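Long-range contact in CBS domain containing membrane protein (Sphaerobacter thermophilus, PDB 4ESY), which is of unknown function, but carries a C-terminal pair of CBS domains that probably acts as a regulatory, ligand-sensing module: residues P114-I127 with Q130-Q143. Numbering follows the deposited sequence. Where two conformers were deposited one is given.
Sequences PVVTAAPEDSVGSI and QMRRHGIHRIPVVQ
The Q130 amide, in one of two conformers, has V116 over one face: V116 CG2 lies 3.2 Å from Q130 NE2, while V116 CG1 stands above Q130 CD. On the other face a water bonds weakly to Q130 OE1, and at the oxygen edge I127 CG1 lies in the amide plane, 3.7 Å from Q130 OE1. T117 CG2 sits over one face of the P140 ring, 3.8 Å from P140 CG, while P114 CB meets the same atom at the ring edge. This is a beta-alpha-beta crossover of the second CBS domain: segment 114-127 pairs with strand 138-143 in parallel at a single bridge and runs on into helix 124-134. I127 CG1 is anti to its backbone nitrogen (chi1 -169°), which carries the branch to 3.7 Å from I139 CD1. That same I139 CD1 lies 3.7 Å from V116 CG1, so I139 joins helix, strand and loop in one apolar core. With an alanine at I139, V116 CG1 and I127 CG1 would probably lose their shared partner, opening a gap between helix and strand. The pairing rests on A118, whose N donates to P140 O (2.9 Å, 171°). A118 O accepts from V142 N at 2.8 Å.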
# COMPACT_ATOMS: atom_id res chain seq x y z
N PRO B 114 14.26 2.08 12.01
CA PRO B 114 12.90 1.88 12.56
C PRO B 114 12.84 2.39 14.00
O PRO B 114 13.73 2.08 14.80
CB PRO B 114 12.73 0.36 12.52
CG PRO B 114 14.17 -0.17 12.72
CD PRO B 114 15.09 0.87 12.07
N VAL B 115 11.83 3.19 14.31
CA VAL B 115 11.70 3.71 15.66
C VAL B 115 11.27 2.59 16.60
O VAL B 115 11.69 2.54 17.76
CB VAL B 115 10.71 4.90 15.74
CG1 VAL B 115 11.33 6.15 15.12
CG2 VAL B 115 9.39 4.56 15.06
N VAL B 116 10.46 1.66 16.10
CA VAL B 116 10.05 0.55 16.95
C VAL B 116 10.10 -0.79 16.23
O VAL B 116 9.92 -0.87 15.01
CB VAL B 116 8.65 0.79 17.56
CG1 VAL B 116 7.56 0.34 16.60
CG2 VAL B 116 8.52 0.07 18.89
N THR B 117 10.39 -1.84 16.97
CA THR B 117 10.28 -3.17 16.40
C THR B 117 9.32 -4.04 17.23
O THR B 117 9.03 -3.76 18.41
CB THR B 117 11.65 -3.88 16.29
OG1 THR B 117 12.11 -4.23 17.60
CG2 THR B 117 12.69 -2.97 15.63
N ALA B 118 8.82 -5.12 16.63
CA ALA B 118 7.99 -6.08 17.36
C ALA B 118 8.63 -7.47 17.37
O ALA B 118 9.54 -7.76 16.57
CB ALA B 118 6.59 -6.13 16.75
N ALA B 119 8.15 -8.33 18.27
CA ALA B 119 8.50 -9.75 18.31
C ALA B 119 7.29 -10.56 17.86
O ALA B 119 6.16 -10.10 18.00
CB ALA B 119 8.95 -10.16 19.73
N PRO B 120 7.50 -11.75 17.25
CA PRO B 120 6.36 -12.50 16.69
C PRO B 120 5.33 -13.00 17.72
O PRO B 120 4.18 -13.33 17.39
CB PRO B 120 7.06 -13.67 15.98
CG PRO B 120 8.38 -13.80 16.65
CD PRO B 120 8.79 -12.40 16.95
N GLU B 121 5.74 -13.05 18.99
CA GLU B 121 4.81 -13.46 20.02
C GLU B 121 3.97 -12.30 20.56
O GLU B 121 3.11 -12.52 21.38
CB GLU B 121 5.56 -14.15 21.18
CG GLU B 121 6.36 -13.19 22.06
CD GLU B 121 7.80 -12.92 21.56
OE1 GLU B 121 8.11 -13.15 20.36
OE2 GLU B 121 8.62 -12.45 22.39
N ASP B 122 4.24 -11.06 20.14
CA ASP B 122 3.42 -9.91 20.54
C ASP B 122 2.01 -9.98 19.89
O ASP B 122 1.81 -10.59 18.84
CB ASP B 122 4.07 -8.57 20.11
CG ASP B 122 5.38 -8.23 20.85
OD1 ASP B 122 5.58 -8.71 22.00
OD2 ASP B 122 6.20 -7.44 20.28
N SER B 123 1.04 -9.28 20.46
CA SER B 123 -0.31 -9.35 19.92
C SER B 123 -0.56 -8.31 18.84
O SER B 123 0.05 -7.24 18.80
CB SER B 123 -1.33 -9.18 21.05
OG SER B 123 -1.31 -7.84 21.48
N VAL B 124 -1.52 -8.61 17.98
CA VAL B 124 -2.01 -7.64 17.02
C VAL B 124 -2.38 -6.29 17.70
O VAL B 124 -1.98 -5.22 17.22
CB VAL B 124 -3.21 -8.23 16.22
CG1 VAL B 124 -4.08 -7.14 15.61
CG2 VAL B 124 -2.70 -9.22 15.16
N GLY B 125 -3.12 -6.36 18.81
CA GLY B 125 -3.53 -5.17 19.52
C GLY B 125 -2.34 -4.30 19.90
O GLY B 125 -2.33 -3.09 19.72
N SER B 126 -1.28 -4.94 20.37
CA SER B 126 -0.14 -4.19 20.87
C SER B 126 0.65 -3.52 19.72
O SER B 126 1.12 -2.39 19.86
CB SER B 126 0.76 -5.13 21.68
OG SER B 126 1.46 -6.00 20.80
N ILE B 127 0.79 -4.20 18.59
CA ILE B 127 1.44 -3.56 17.45
C ILE B 127 0.52 -2.45 16.86
O ILE B 127 0.98 -1.37 16.50
CB ILE B 127 1.95 -4.61 16.40
CG1 ILE B 127 2.85 -3.96 15.35
CG2 ILE B 127 0.84 -5.22 15.65
CD1 ILE B 127 3.83 -4.97 14.69
N GLN B 130 1.16 0.42 18.88
CA GLN B 130 2.44 0.98 18.48
C GLN B 130 2.29 1.88 17.25
O GLN B 130 2.83 2.98 17.22
CB GLN B 130 3.45 -0.15 18.18
CG GLN B 130 4.13 -0.77 19.41
CD GLN B 130 5.12 -1.87 19.04
OE1 GLN B 130 4.90 -2.64 18.11
NE2 GLN B 130 6.22 -1.95 19.78
N MSE B 131 1.54 1.40 16.26
CA MSE B 131 1.32 2.14 15.00
C MSE B 131 0.84 3.55 15.28
O MSE B 131 1.51 4.53 14.96
CB MSE B 131 0.27 1.49 14.09
CG MSE B 131 0.74 0.34 13.24
SE MSE B 131 1.85 0.63 11.66
CE MSE B 131 2.15 -1.27 11.35
N ARG B 132 -0.33 3.64 15.90
CA ARG B 132 -0.96 4.92 16.21
C ARG B 132 -0.10 5.81 17.11
O ARG B 132 0.03 7.01 16.84
CB ARG B 132 -2.32 4.71 16.89
CG ARG B 132 -3.14 3.56 16.34
CD ARG B 132 -4.49 3.50 17.06
NE ARG B 132 -4.93 2.13 17.34
CZ ARG B 132 -5.24 1.68 18.55
NH1 ARG B 132 -5.63 0.42 18.72
NH2 ARG B 132 -5.16 2.50 19.60
N ARG B 133 0.45 5.24 18.18
CA ARG B 133 1.20 6.01 19.18
C ARG B 133 2.41 6.70 18.59
O ARG B 133 2.74 7.82 18.98
CB ARG B 133 1.63 5.12 20.34
CG ARG B 133 2.61 5.75 21.32
CD ARG B 133 2.70 4.92 22.61
NE ARG B 133 2.80 3.49 22.32
CZ ARG B 133 1.83 2.59 22.55
NH1 ARG B 133 0.68 2.96 23.11
NH2 ARG B 133 2.03 1.31 22.24
N HIS B 134 3.07 6.05 17.65
CA HIS B 134 4.21 6.65 16.99
C HIS B 134 3.80 7.18 15.64
O HIS B 134 4.62 7.72 14.91
CB HIS B 134 5.33 5.64 16.81
CG HIS B 134 5.91 5.16 18.11
ND1 HIS B 134 6.84 5.88 18.81
CD2 HIS B 134 5.69 4.02 18.81
CE1 HIS B 134 7.18 5.21 19.90
NE2 HIS B 134 6.49 4.08 19.93
N GLY B 135 2.52 7.02 15.31
CA GLY B 135 1.96 7.45 14.03
C GLY B 135 2.79 7.01 12.84
O GLY B 135 3.10 7.83 11.97
N ILE B 136 3.17 5.73 12.82
CA ILE B 136 4.01 5.21 11.75
C ILE B 136 3.22 4.27 10.87
O ILE B 136 2.10 3.92 11.19
CB ILE B 136 5.26 4.51 12.30
CG1 ILE B 136 4.87 3.40 13.28
CG2 ILE B 136 6.16 5.52 12.98
CD1 ILE B 136 6.04 2.88 14.06
N HIS B 137 3.81 3.87 9.75
CA HIS B 137 3.11 3.04 8.77
C HIS B 137 3.65 1.62 8.62
O HIS B 137 3.03 0.77 7.94
CB HIS B 137 3.09 3.71 7.41
CG HIS B 137 2.38 5.03 7.40
ND1 HIS B 137 1.00 5.13 7.38
CD2 HIS B 137 2.85 6.29 7.43
CE1 HIS B 137 0.66 6.40 7.39
NE2 HIS B 137 1.76 7.13 7.41
N ARG B 138 4.80 1.34 9.25
CA ARG B 138 5.47 0.06 9.07
C ARG B 138 6.23 -0.29 10.32
O ARG B 138 6.91 0.57 10.85
CB ARG B 138 6.52 0.18 7.98
CG ARG B 138 6.08 -0.23 6.61
CD ARG B 138 7.16 0.11 5.60
NE ARG B 138 7.21 1.53 5.31
CZ ARG B 138 6.53 2.11 4.32
NH1 ARG B 138 5.76 1.37 3.52
NH2 ARG B 138 6.64 3.41 4.11
N ILE B 139 6.17 -1.55 10.75
CA ILE B 139 6.97 -1.99 11.89
C ILE B 139 7.57 -3.34 11.59
O ILE B 139 6.83 -4.29 11.33
CB ILE B 139 6.09 -2.13 13.15
CG1 ILE B 139 5.60 -0.74 13.61
CG2 ILE B 139 6.88 -2.84 14.30
CD1 ILE B 139 4.52 -0.76 14.71
N PRO B 140 8.91 -3.45 11.69
CA PRO B 140 9.63 -4.70 11.49
C PRO B 140 9.40 -5.71 12.65
O PRO B 140 9.26 -5.32 13.80
CB PRO B 140 11.12 -4.26 11.40
CG PRO B 140 11.18 -2.98 12.15
CD PRO B 140 9.82 -2.32 11.99
N VAL B 141 9.28 -6.98 12.30
CA VAL B 141 9.13 -8.04 13.29
C VAL B 141 10.45 -8.80 13.31
O VAL B 141 10.98 -9.17 12.27
CB VAL B 141 7.94 -8.98 12.96
CG1 VAL B 141 7.70 -9.96 14.11
CG2 VAL B 141 6.67 -8.15 12.72
N VAL B 142 10.98 -8.96 14.51
CA VAL B 142 12.28 -9.56 14.72
C VAL B 142 12.14 -10.70 15.70
O VAL B 142 11.47 -10.56 16.71
CB VAL B 142 13.23 -8.51 15.29
CG1 VAL B 142 14.53 -9.15 15.74
CG2 VAL B 142 13.47 -7.45 14.25
N GLN B 143 12.78 -11.82 15.38
CA GLN B 143 12.79 -13.02 16.19
C GLN B 143 14.26 -13.44 16.34
O GLN B 143 14.88 -13.92 15.38
CB GLN B 143 11.95 -14.12 15.52
CG GLN B 143 11.90 -15.49 16.27
CD GLN B 143 11.13 -16.57 15.50
OE1 GLN B 143 10.53 -16.32 14.45
NE2 GLN B 143 11.15 -17.78 16.02
O HOH W 1 4.05 -4.88 19.71